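PDB 6T2R: beta-glycosidase from Bacteroides caccae, which belongs to glycoside hydrolase family 16 and probably acts as an endo-beta-galactosidase that cuts within mucin O-glycan chains. Local coordinates for residues 40-45 with 68-73; 90-95 with 242-247; 128-131 with 135-138. All blocks are in the same frame, centred on the assembly; numbering follows the deposited sequence.

Contact 1 (40-45 with 68-73); sequences AEPDTS and YEMRNG
The loop 40-45 passes the outer strand 68-71 without forming backbone hydrogen bonds to it and comes nearest where Glu41 CA lies 6.3 Å from Met70 CA. Met70 makes every close side-chain approach from the strand, and its three atoms beyond CB touch three successive loop residues. CG sits 3.3 Å from Ala40 O, a close methylene-to-carbonyl contact, and also packs 3.8 Å from Glu41 CA. A bent chain (chi2 -62°, chi3 -75°) folds the thioether along the loop instead of straight out from the strand. SD therefore meets the proline ring obliquely, 3.8 Å from Pro42 CD, and CE ends beside the carbonyl carbon of Glu41. Strand 68-71 and strand 74-81 form a beta hairpin of the beta-sandwich (jelly-roll) fold of family 16. Asn72 and Gly73, both with positive phi, make its two-residue type I' turn. The Met70 side chain reaches from this hairpin to the loop, also touching Leu75 and Phe37, while Pro42 reaches on to Leu97 and Trp47. Further along, the loop is shaped by an Asx turn: Asp43 OD1 accepts from Ser45 N at 3.1 Å and from Ser45 OG at 2.8 Å. Both donors come from the same face of the carboxylate, well out of its plane, so one oxygen takes two bonds and ties Ser45 back to Asp43. On the strand, Arg71 NH1 forms a salt bridge with Glu69 OE2 at 3.0 Å. Each has a second charged partner: Glu252 for Arg71 and Lys78 for Glu69.

Contact 2 (90-95 with 242-247); sequences AQYLTG and GTVDPA. With SO4 (sulfate ion), chain C.
Tyr92 lays one face of its ring against Val244, joining the start of strand 92-98 in the family 16 beta-sandwich to the loop that leads into strand 251-263. Val244 CG1 stands 3.8 Å from the ring centroid, 26° off the normal, a CH-pi contact displaced toward the hydroxyl end, where CZ is 3.5 Å from CG1. With CG1 anti to the backbone N (chi1 -179°) and over the ring, CG2 falls beside CE2 and CD2, and both methyls follow the ring. Pro246 CB reaches the ring edge near its plane, and CB and CD are both 4.0 Å from Tyr92 OH. Leu249, further along the same loop, also touches Tyr92. An Asx turn shapes the loop: Asp245 OD1 accepts from Ala247 N at 3.0 Å, in the 3-10 segment that starts at Pro246. Away from the valine, a sulfate, probably from the crystallisation liquor, takes a hydrogen bond from Ala90 N at 2.7 Å, with Arg52, Asn82 and Asn84 as further donors. One water bridges Tyr92 OH and Val244 O, both modelled at a doubtfully short 2.5 Å, and donates to Val244 O.

Contact 3 (128-131 with 135-138); sequences TLPY and KYSW
The end of strand 125-130, with Tyr131 after it, and the loop 135-138 face each other across a short connection without backbone pairing. Their chains are 6.7 Å apart between Pro130 CA and Tyr136 CA. Between Leu129 CA and Trp138 CA the separation is 8.6 Å. Two apolar pairs carry the contact. In the first, the pyrrolidine ring of Pro130 leans on the root of the Tyr136 side chain: CB of Pro130 is 3.9 Å from CB of Tyr136 and 4.0 Å from its CD2, and the proline CG is also near the tyrosine CB. The two side chains meet at a slant, so the phenol extends beyond the proline instead of stacking on it. Ile226 touches both residues and extends this apolar patch, in which Pro130 is buried. In the second pair, one methyl of Leu129, CD2, meets the indole at its edge, near the ring plane, 4.0 Å from Trp138 CD1. The indole is carried there by a first torsion that sets CG anti to the backbone N (chi1 -172°). Its NE1 is hydrogen-bonded to Glu143 OE2, and Tyr166 packs against the ring edge-to-face, so contacts beyond the leucine also hold the indole in orientation. Leu129 in turn rests on Tyr229, Leu231 and Glu143. Strand 125-130 pairs with strands 143-145 and 228-233, and the loop folds back over its end before the chain enters 143-145. That strand opens the acidic signature of family 16, Glu-Val-Asp-Ile-Met-Glu in this chain, which in relatives supplies the catalytic carboxylates; the bond of Trp138 to the first of these glutamates is consistent with a position at the rim of the glycan-binding cleft of the jelly-roll.

All three contacts hang loops on strands of the antiparallel beta-sandwich, with centres about 23 Å (contacts 1 and 2), 26 Å (1 and 3) and 27 Å (2 and 3) apart. Contact 1 is complete in sequence before contact 2 begins, whereas both segments of contact 3 fall within the long span between 90-95 and 242-247. Contacts 1 and 2 touch, Tyr68 CZ packing 3.5 Å from Gly95 CA; contact 3 stays about 8 Å from contact 1 and 14 Å from contact 2 between nearest atoms. Strand 228-233 pairs with both 92-98 and 125-130, relating contacts 2 and 3. The first two are surface packing; the third borders the acidic strand of the probable active site.

Contact 1 (40-45 with 68-73)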
ATOM      1  N   ALA A  40     -18.909   4.758 -11.212  1.00 41.76           N
ATOM      2  CA  ALA A  40     -19.746   5.113 -10.051  1.00 39.94           C
ATOM      3  C   ALA A  40     -19.156   4.504  -8.771  1.00 39.02           C
ATOM      4  O   ALA A  40     -19.439   5.024  -7.685  1.00 36.94           O
ATOM      5  CB  ALA A  40     -21.146   4.623 -10.319  1.00 39.88           C
ATOM      6  N   GLU A  41     -18.392   3.422  -8.899  1.00 34.01           N
ATOM      7  CA  GLU A  41     -17.814   2.705  -7.741  1.00 38.42           C
ATOM      8  C   GLU A  41     -16.532   1.968  -8.125  1.00 31.16           C
ATOM      9  O   GLU A  41     -16.271   1.733  -9.300  1.00 28.37           O
ATOM     10  CB  GLU A  41     -18.829   1.685  -7.241  1.00 44.23           C
ATOM     11  CG  GLU A  41     -19.153   0.624  -8.266  1.00 46.94           C
ATOM     12  CD  GLU A  41     -20.522   0.023  -8.036  1.00 60.44           C
ATOM     13  OE1 GLU A  41     -20.605  -1.127  -7.515  1.00 63.13           O
ATOM     14  OE2 GLU A  41     -21.505   0.735  -8.347  1.00 75.33           O
ATOM     15  N   PRO A  42     -15.724   1.537  -7.133  1.00 31.35           N
ATOM     16  CA  PRO A  42     -14.591   0.654  -7.391  1.00 30.43           C
ATOM     17  C   PRO A  42     -15.036  -0.567  -8.195  1.00 34.43           C
ATOM     18  O   PRO A  42     -16.098  -1.115  -7.928  1.00 40.24           O
ATOM     19  CB  PRO A  42     -14.137   0.281  -5.981  1.00 31.72           C
ATOM     20  CG  PRO A  42     -14.461   1.521  -5.169  1.00 28.61           C
ATOM     21  CD  PRO A  42     -15.818   1.913  -5.708  1.00 29.45           C
ATOM     22  N   ASP A  43     -14.238  -0.912  -9.197  1.00 33.91           N
ATOM     23  CA  ASP A  43     -14.446  -2.098 -10.066  1.00 34.57           C
ATOM     24  C   ASP A  43     -14.503  -3.341  -9.171  1.00 37.78           C
ATOM     25  O   ASP A  43     -13.481  -3.640  -8.499  1.00 35.94           O
ATOM     26  CB  ASP A  43     -13.317  -2.152 -11.088  1.00 32.77           C
ATOM     27  CG  ASP A  43     -13.409  -3.321 -12.034  1.00 32.58           C
ATOM     28  OD1 ASP A  43     -14.258  -4.168 -11.823  1.00 39.30           O
ATOM     29  OD2 ASP A  43     -12.602  -3.374 -12.945  1.00 38.61           O
ATOM     30  N   THR A  44     -15.645  -4.033  -9.136  1.00 35.11           N
ATOM     31  CA  THR A  44     -15.933  -5.072  -8.115  1.00 34.42           C
ATOM     32  C   THR A  44     -15.191  -6.341  -8.479  1.00 32.18           C
ATOM     33  O   THR A  44     -15.072  -7.222  -7.601  1.00 34.50           O
ATOM     34  CB  THR A  44     -17.426  -5.376  -7.965  1.00 34.85           C
ATOM     35  OG1 THR A  44     -17.928  -5.603  -9.278  1.00 36.30           O
ATOM     36  CG2 THR A  44     -18.169  -4.250  -7.295  1.00 35.16           C
ATOM     37  N   SER A  45     -14.718  -6.420  -9.711  1.00 30.74           N
ATOM     38  CA  SER A  45     -13.889  -7.546 -10.184  1.00 30.92           C
ATOM     39  C   SER A  45     -12.439  -7.345  -9.735  1.00 33.80           C
ATOM     40  O   SER A  45     -11.633  -8.245  -9.926  1.00 36.39           O
ATOM     41  CB  SER A  45     -13.968  -7.684 -11.655  1.00 30.42           C
ATOM     42  OG  SER A  45     -13.194  -6.672 -12.273  1.00 37.83           O
ATOM     43  N   TYR A  68     -16.155   6.101   2.035  1.00 30.37           N
ATOM     44  CA  TYR A  68     -15.854   5.836   0.602  1.00 29.95           C
ATOM     45  C   TYR A  68     -16.549   6.890  -0.259  1.00 28.47           C
ATOM     46  O   TYR A  68     -17.682   7.252   0.062  1.00 30.82           O
ATOM     47  CB  TYR A  68     -16.347   4.452   0.209  1.00 26.47           C
ATOM     48  CG  TYR A  68     -15.724   3.363   1.025  1.00 28.51           C
ATOM     49  CD1 TYR A  68     -16.231   3.027   2.265  1.00 28.65           C
ATOM     50  CD2 TYR A  68     -14.608   2.691   0.567  1.00 28.55           C
ATOM     51  CE1 TYR A  68     -15.658   2.020   3.026  1.00 32.67           C
ATOM     52  CE2 TYR A  68     -13.994   1.715   1.332  1.00 30.63           C
ATOM     53  CZ  TYR A  68     -14.531   1.363   2.552  1.00 32.25           C
ATOM     54  OH  TYR A  68     -13.953   0.365   3.273  1.00 33.70           O
ATOM     55  N   GLU A  69     -15.863   7.396  -1.276  1.00 28.08           N
ATOM     56  CA  GLU A  69     -16.452   8.303  -2.290  1.00 29.57           C
ATOM     57  C   GLU A  69     -15.729   8.128  -3.626  1.00 28.75           C
ATOM     58  O   GLU A  69     -14.532   7.869  -3.611  1.00 29.75           O
ATOM     59  CB  GLU A  69     -16.428   9.737  -1.787  1.00 28.18           C
ATOM     60  CG  GLU A  69     -17.348  10.616  -2.595  1.00 33.03           C
ATOM     61  CD  GLU A  69     -17.322  12.084  -2.219  1.00 34.02           C
ATOM     62  OE1 GLU A  69     -17.829  12.895  -3.030  1.00 32.99           O
ATOM     63  OE2 GLU A  69     -16.768  12.410  -1.128  1.00 29.55           O
ATOM     64  N   MET A  70     -16.461   8.164  -4.740  1.00 31.88           N
ATOM     65  CA  MET A  70     -15.897   8.450  -6.088  1.00 28.17           C
ATOM     66  C   MET A  70     -16.251   9.905  -6.409  1.00 29.90           C
ATOM     67  O   MET A  70     -17.432  10.277  -6.287  1.00 32.28           O
ATOM     68  CB  MET A  70     -16.460   7.520  -7.162  1.00 29.01           C
ATOM     69  CG  MET A  70     -16.417   6.086  -6.778  1.00 32.68           C
ATOM     70  SD  MET A  70     -14.721   5.474  -6.493  1.00 33.92           S
ATOM     71  CE  MET A  70     -14.158   5.341  -8.185  1.00 36.97           C
ATOM     72  N   ARG A  71     -15.252  10.723  -6.715  1.00 28.82           N
ATOM     73  CA  ARG A  71     -15.416  12.171  -6.914  1.00 35.36           C
ATOM     74  C   ARG A  71     -14.461  12.632  -8.006  1.00 37.22           C
ATOM     75  O   ARG A  71     -13.228  12.543  -7.820  1.00 40.53           O
ATOM     76  CB  ARG A  71     -15.129  12.876  -5.594  1.00 33.03           C
ATOM     77  CG  ARG A  71     -15.205  14.380  -5.717  1.00 35.74           C
ATOM     78  CD  ARG A  71     -15.306  14.991  -4.339  1.00 40.29           C
ATOM     79  NE  ARG A  71     -14.010  15.069  -3.730  1.00 40.97           N
ATOM     80  CZ  ARG A  71     -13.716  14.808  -2.463  1.00 40.66           C
ATOM     81  NH1 ARG A  71     -14.618  14.382  -1.595  1.00 37.40           N
ATOM     82  NH2 ARG A  71     -12.469  14.959  -2.081  1.00 38.71           N
ATOM     83  N   ASN A  72     -14.995  13.089  -9.127  1.00 46.48           N
ATOM     84  CA  ASN A  72     -14.165  13.837 -10.110  1.00 46.77           C
ATOM     85  C   ASN A  72     -13.194  12.843 -10.772  1.00 38.98           C
ATOM     86  O   ASN A  72     -12.070  13.240 -10.980  1.00 41.07           O
ATOM     87  CB  ASN A  72     -13.419  14.970  -9.366  1.00 44.85           C
ATOM     88  CG  ASN A  72     -12.914  16.086 -10.251  1.00 49.33           C
ATOM     89  OD1 ASN A  72     -13.188  16.120 -11.453  1.00 47.66           O
ATOM     90  ND2 ASN A  72     -12.201  17.021  -9.649  1.00 52.79           N
ATOM     91  N   GLY A  73     -13.579  11.573 -10.943  1.00 38.09           N
ATOM     92  CA  GLY A  73     -12.698  10.471 -11.384  1.00 33.00           C
ATOM     93  C   GLY A  73     -11.581  10.124 -10.396  1.00 33.92           C
ATOM     94  O   GLY A  73     -10.632   9.463 -10.830  1.00 32.46           O
TER

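Contact 2 (90-95 with 242-247)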
ATOM      1  N   ALA A  90     -15.465   0.657  17.366  1.00 44.68           N
ATOM      2  CA  ALA A  90     -14.265   1.484  17.093  1.00 43.33           C
ATOM      3  C   ALA A  90     -14.632   2.948  17.352  1.00 38.72           C
ATOM      4  O   ALA A  90     -15.748   3.389  16.991  1.00 37.73           O
ATOM      5  CB  ALA A  90     -13.768   1.275  15.678  1.00 43.98           C
ATOM      6  N   GLN A  91     -13.719   3.673  17.972  1.00 38.63           N
ATOM      7  CA  GLN A  91     -13.818   5.135  18.173  1.00 41.38           C
ATOM      8  C   GLN A  91     -13.824   5.849  16.820  1.00 39.40           C
ATOM      9  O   GLN A  91     -14.499   6.871  16.704  1.00 38.59           O
ATOM     10  CB  GLN A  91     -12.625   5.540  19.021  1.00 44.42           C
ATOM     11  CG  GLN A  91     -12.699   6.945  19.579  1.00 46.19           C
ATOM     12  CD  GLN A  91     -11.647   7.052  20.662  1.00 51.14           C
ATOM     13  OE1 GLN A  91     -10.984   6.072  21.001  1.00 57.46           O
ATOM     14  NE2 GLN A  91     -11.477   8.239  21.217  1.00 52.06           N
ATOM     15  N   TYR A  92     -13.120   5.298  15.830  1.00 36.66           N
ATOM     16  CA  TYR A  92     -12.941   5.905  14.490  1.00 33.96           C
ATOM     17  C   TYR A  92     -13.173   4.839  13.428  1.00 31.42           C
ATOM     18  O   TYR A  92     -12.917   3.650  13.706  1.00 31.50           O
ATOM     19  CB  TYR A  92     -11.546   6.500  14.373  1.00 33.90           C
ATOM     20  CG  TYR A  92     -11.241   7.500  15.445  1.00 33.57           C
ATOM     21  CD1 TYR A  92     -11.712   8.790  15.344  1.00 37.56           C
ATOM     22  CD2 TYR A  92     -10.466   7.180  16.544  1.00 36.15           C
ATOM     23  CE1 TYR A  92     -11.453   9.741  16.316  1.00 38.08           C
ATOM     24  CE2 TYR A  92     -10.176   8.127  17.519  1.00 35.28           C
ATOM     25  CZ  TYR A  92     -10.699   9.404  17.420  1.00 37.66           C
ATOM     26  OH  TYR A  92     -10.444  10.378  18.350  1.00 43.45           O
ATOM     27  N   LEU A  93     -13.674   5.271  12.274  1.00 30.59           N
ATOM     28  CA  LEU A  93     -13.986   4.433  11.086  1.00 33.05           C
ATOM     29  C   LEU A  93     -13.125   4.893   9.896  1.00 35.99           C
ATOM     30  O   LEU A  93     -13.064   6.139   9.635  1.00 35.04           O
ATOM     31  CB  LEU A  93     -15.464   4.571  10.744  1.00 34.08           C
ATOM     32  CG  LEU A  93     -16.423   4.146  11.844  1.00 36.91           C
ATOM     33  CD1 LEU A  93     -17.862   4.364  11.389  1.00 35.32           C
ATOM     34  CD2 LEU A  93     -16.183   2.684  12.238  1.00 38.65           C
ATOM     35  N   THR A  94     -12.486   3.949   9.196  1.00 30.88           N
ATOM     36  CA  THR A  94     -11.661   4.274   8.007  1.00 30.61           C
ATOM     37  C   THR A  94     -12.096   3.388   6.847  1.00 28.59           C
ATOM     38  O   THR A  94     -12.603   2.265   7.093  1.00 29.81           O
ATOM     39  CB  THR A  94     -10.153   4.130   8.272  1.00 30.34           C
ATOM     40  OG1 THR A  94      -9.896   2.759   8.609  1.00 27.63           O
ATOM     41  CG2 THR A  94      -9.655   5.086   9.334  1.00 28.86           C
ATOM     42  N   GLY A  95     -11.930   3.912   5.635  1.00 25.39           N
ATOM     43  CA  GLY A  95     -12.185   3.174   4.384  1.00 25.56           C
ATOM     44  C   GLY A  95     -10.882   2.622   3.836  1.00 27.18           C
ATOM     45  O   GLY A  95      -9.821   3.281   4.014  1.00 27.69           O
ATOM     46  N   GLY A 242       0.517   7.584  17.111  1.00 35.79           N
ATOM     47  CA  GLY A 242       0.172   8.368  18.311  1.00 33.59           C
ATOM     48  C   GLY A 242      -1.323   8.607  18.346  1.00 35.76           C
ATOM     49  O   GLY A 242      -2.074   7.925  17.584  1.00 34.78           O
ATOM     50  N   THR A 243      -1.770   9.534  19.179  1.00 36.71           N
ATOM     51  CA  THR A 243      -3.218   9.696  19.461  1.00 40.80           C
ATOM     52  C   THR A 243      -3.874  10.433  18.297  1.00 36.64           C
ATOM     53  O   THR A 243      -3.244  11.290  17.671  1.00 40.31           O
ATOM     54  CB  THR A 243      -3.474  10.421  20.791  1.00 48.81           C
ATOM     55  OG1 THR A 243      -2.728  11.643  20.766  1.00 54.96           O
ATOM     56  CG2 THR A 243      -3.096   9.595  22.007  1.00 50.24           C
ATOM     57  N   VAL A 244      -5.138  10.143  18.064  1.00 39.89           N
ATOM     58  CA  VAL A 244      -5.985  10.899  17.100  1.00 40.78           C
ATOM     59  C   VAL A 244      -6.497  12.198  17.746  1.00 39.71           C
ATOM     60  O   VAL A 244      -6.996  12.129  18.869  1.00 37.69           O
ATOM     61  CB  VAL A 244      -7.166  10.032  16.631  1.00 37.55           C
ATOM     62  CG1 VAL A 244      -8.013  10.792  15.627  1.00 37.25           C
ATOM     63  CG2 VAL A 244      -6.714   8.677  16.088  1.00 36.19           C
ATOM     64  N   ASP A 245      -6.474  13.302  16.998  1.00 40.36           N
ATOM     65  CA  ASP A 245      -7.190  14.558  17.332  1.00 39.61           C
ATOM     66  C   ASP A 245      -8.465  14.657  16.500  1.00 40.03           C
ATOM     67  O   ASP A 245      -8.423  15.002  15.321  1.00 38.90           O
ATOM     68  CB  ASP A 245      -6.303  15.775  17.121  1.00 38.45           C
ATOM     69  CG  ASP A 245      -6.990  17.060  17.536  1.00 40.53           C
ATOM     70  OD1 ASP A 245      -8.172  17.011  17.972  1.00 38.44           O
ATOM     71  OD2 ASP A 245      -6.356  18.090  17.375  1.00 44.43           O
ATOM     72  N   PRO A 246      -9.644  14.402  17.101  1.00 41.03           N
ATOM     73  CA  PRO A 246     -10.880  14.295  16.340  1.00 36.99           C
ATOM     74  C   PRO A 246     -11.148  15.621  15.633  1.00 34.89           C
ATOM     75  O   PRO A 246     -11.804  15.603  14.633  1.00 34.14           O
ATOM     76  CB  PRO A 246     -11.955  13.978  17.386  1.00 42.98           C
ATOM     77  CG  PRO A 246     -11.374  14.466  18.684  1.00 41.23           C
ATOM     78  CD  PRO A 246      -9.874  14.283  18.546  1.00 44.48           C
ATOM     79  N   ALA A 247     -10.584  16.723  16.132  1.00 34.93           N
ATOM     80  CA  ALA A 247     -10.719  18.066  15.516  1.00 35.72           C
ATOM     81  C   ALA A 247     -10.182  18.069  14.082  1.00 35.55           C
ATOM     82  O   ALA A 247     -10.527  18.990  13.341  1.00 37.34           O
ATOM     83  CB  ALA A 247     -10.002  19.118  16.326  1.00 33.93           C
TER
HETATM   84  S   SO4 C 302     -18.220  -0.498  14.684  1.00 60.00           S
HETATM   85  O1  SO4 C 302     -17.957  -0.108  13.334  1.00 60.21           O
HETATM   86  O2  SO4 C 302     -19.153   0.431  15.328  1.00 65.13           O
HETATM   87  O3  SO4 C 302     -18.799  -1.818  14.660  1.00 70.75           O
HETATM   88  O4  SO4 C 302     -16.983  -0.503  15.439  1.00 47.06           O
HETATM   89  O   HOH W   1      -8.452  10.396  19.813  1.00 46.44           O

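Contact 3 (128-131 with 135-138)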
ATOM      1  N   THR A 128       1.440  -4.059  -0.009  1.00 24.07           N
ATOM      2  CA  THR A 128       1.151  -5.390  -0.558  1.00 24.14           C
ATOM      3  C   THR A 128       1.527  -6.493   0.430  1.00 24.52           C
ATOM      4  O   THR A 128       2.452  -6.331   1.227  1.00 23.60           O
ATOM      5  CB  THR A 128       1.840  -5.614  -1.906  1.00 25.04           C
ATOM      6  OG1 THR A 128       3.222  -5.895  -1.663  1.00 23.07           O
ATOM      7  CG2 THR A 128       1.615  -4.449  -2.846  1.00 23.93           C
ATOM      8  N   LEU A 129       0.752  -7.568   0.323  1.00 24.55           N
ATOM      9  CA  LEU A 129       0.817  -8.833   1.082  1.00 24.30           C
ATOM     10  C   LEU A 129       0.764  -9.970   0.071  1.00 24.62           C
ATOM     11  O   LEU A 129       0.361  -9.751  -1.060  1.00 23.93           O
ATOM     12  CB  LEU A 129      -0.363  -8.875   2.058  1.00 24.72           C
ATOM     13  CG  LEU A 129      -0.218  -7.954   3.270  1.00 24.15           C
ATOM     14  CD1 LEU A 129      -1.429  -8.077   4.148  1.00 23.57           C
ATOM     15  CD2 LEU A 129       1.062  -8.254   4.045  1.00 23.00           C
ATOM     16  N   PRO A 130       1.200 -11.194   0.435  1.00 24.94           N
ATOM     17  CA  PRO A 130       1.076 -12.346  -0.456  1.00 24.57           C
ATOM     18  C   PRO A 130      -0.371 -12.611  -0.859  1.00 23.33           C
ATOM     19  O   PRO A 130      -1.251 -12.622  -0.003  1.00 21.73           O
ATOM     20  CB  PRO A 130       1.665 -13.517   0.349  1.00 28.97           C
ATOM     21  CG  PRO A 130       2.556 -12.821   1.376  1.00 27.30           C
ATOM     22  CD  PRO A 130       1.849 -11.525   1.704  1.00 24.22           C
ATOM     23  N   TYR A 131      -0.570 -12.770  -2.173  1.00 23.94           N
ATOM     24  CA  TYR A 131      -1.870 -13.083  -2.810  1.00 24.81           C
ATOM     25  C   TYR A 131      -2.363 -14.428  -2.281  1.00 23.74           C
ATOM     26  O   TYR A 131      -3.549 -14.559  -1.978  1.00 24.75           O
ATOM     27  CB  TYR A 131      -1.748 -13.159  -4.337  1.00 25.72           C
ATOM     28  CG  TYR A 131      -3.096 -13.311  -4.987  1.00 27.64           C
ATOM     29  CD1 TYR A 131      -3.923 -12.205  -5.186  1.00 27.35           C
ATOM     30  CD2 TYR A 131      -3.567 -14.574  -5.310  1.00 25.89           C
ATOM     31  CE1 TYR A 131      -5.193 -12.353  -5.711  1.00 29.67           C
ATOM     32  CE2 TYR A 131      -4.812 -14.736  -5.880  1.00 30.76           C
ATOM     33  CZ  TYR A 131      -5.629 -13.625  -6.069  1.00 32.06           C
ATOM     34  OH  TYR A 131      -6.879 -13.829  -6.582  1.00 31.81           O
ATOM     35  N   LYS A 135      -1.309 -20.013   1.947  1.00 29.59           N
ATOM     36  CA  LYS A 135       0.039 -20.562   1.643  1.00 31.77           C
ATOM     37  C   LYS A 135       1.154 -19.823   2.390  1.00 27.84           C
ATOM     38  O   LYS A 135       2.262 -20.407   2.547  1.00 23.66           O
ATOM     39  CB  LYS A 135       0.337 -20.463   0.150  1.00 36.18           C
ATOM     40  CG  LYS A 135       1.468 -21.370  -0.302  1.00 43.08           C
ATOM     41  CD  LYS A 135       1.862 -21.244  -1.763  1.00 47.16           C
ATOM     42  CE  LYS A 135       3.174 -21.948  -2.058  1.00 50.52           C
ATOM     43  NZ  LYS A 135       3.573 -21.699  -3.464  1.00 56.19           N
ATOM     44  N   TYR A 136       0.893 -18.599   2.819  1.00 24.01           N
ATOM     45  CA  TYR A 136       1.902 -17.743   3.470  1.00 26.03           C
ATOM     46  C   TYR A 136       1.286 -17.182   4.748  1.00 24.02           C
ATOM     47  O   TYR A 136       0.040 -16.940   4.825  1.00 28.16           O
ATOM     48  CB  TYR A 136       2.457 -16.669   2.513  1.00 25.61           C
ATOM     49  CG  TYR A 136       3.214 -17.229   1.347  1.00 24.47           C
ATOM     50  CD1 TYR A 136       4.511 -17.726   1.509  1.00 26.13           C
ATOM     51  CD2 TYR A 136       2.603 -17.357   0.112  1.00 24.11           C
ATOM     52  CE1 TYR A 136       5.186 -18.310   0.462  1.00 24.28           C
ATOM     53  CE2 TYR A 136       3.271 -17.921  -0.958  1.00 22.80           C
ATOM     54  CZ  TYR A 136       4.557 -18.397  -0.775  1.00 25.48           C
ATOM     55  OH  TYR A 136       5.213 -18.946  -1.831  1.00 26.39           O
ATOM     56  N   SER A 137       2.154 -17.056   5.740  1.00 24.73           N
ATOM     57  CA  SER A 137       1.894 -16.424   7.058  1.00 24.90           C
ATOM     58  C   SER A 137       2.444 -14.984   7.055  1.00 25.44           C
ATOM     59  O   SER A 137       3.127 -14.614   6.104  1.00 22.11           O
ATOM     60  CB  SER A 137       2.555 -17.232   8.153  1.00 27.52           C
ATOM     61  OG  SER A 137       3.974 -17.309   7.935  1.00 24.57           O
ATOM     62  N   TRP A 138       2.115 -14.198   8.082  1.00 24.00           N
ATOM     63  CA  TRP A 138       2.763 -12.900   8.362  1.00 26.44           C
ATOM     64  C   TRP A 138       3.612 -13.103   9.604  1.00 26.79           C
ATOM     65  O   TRP A 138       3.133 -13.611  10.595  1.00 30.66           O
ATOM     66  CB  TRP A 138       1.709 -11.782   8.516  1.00 25.61           C
ATOM     67  CG  TRP A 138       2.345 -10.440   8.596  1.00 24.23           C
ATOM     68  CD1 TRP A 138       2.556  -9.562   7.569  1.00 26.33           C
ATOM     69  CD2 TRP A 138       2.995  -9.872   9.747  1.00 27.19           C
ATOM     70  NE1 TRP A 138       3.258  -8.467   8.009  1.00 25.36           N
ATOM     71  CE2 TRP A 138       3.516  -8.614   9.350  1.00 26.74           C
ATOM     72  CE3 TRP A 138       3.152 -10.280  11.078  1.00 28.91           C
ATOM     73  CZ2 TRP A 138       4.208  -7.778  10.228  1.00 25.06           C
ATOM     74  CZ3 TRP A 138       3.805  -9.431  11.952  1.00 29.83           C
ATOM     75  CH2 TRP A 138       4.311  -8.195  11.529  1.00 25.94           C
TER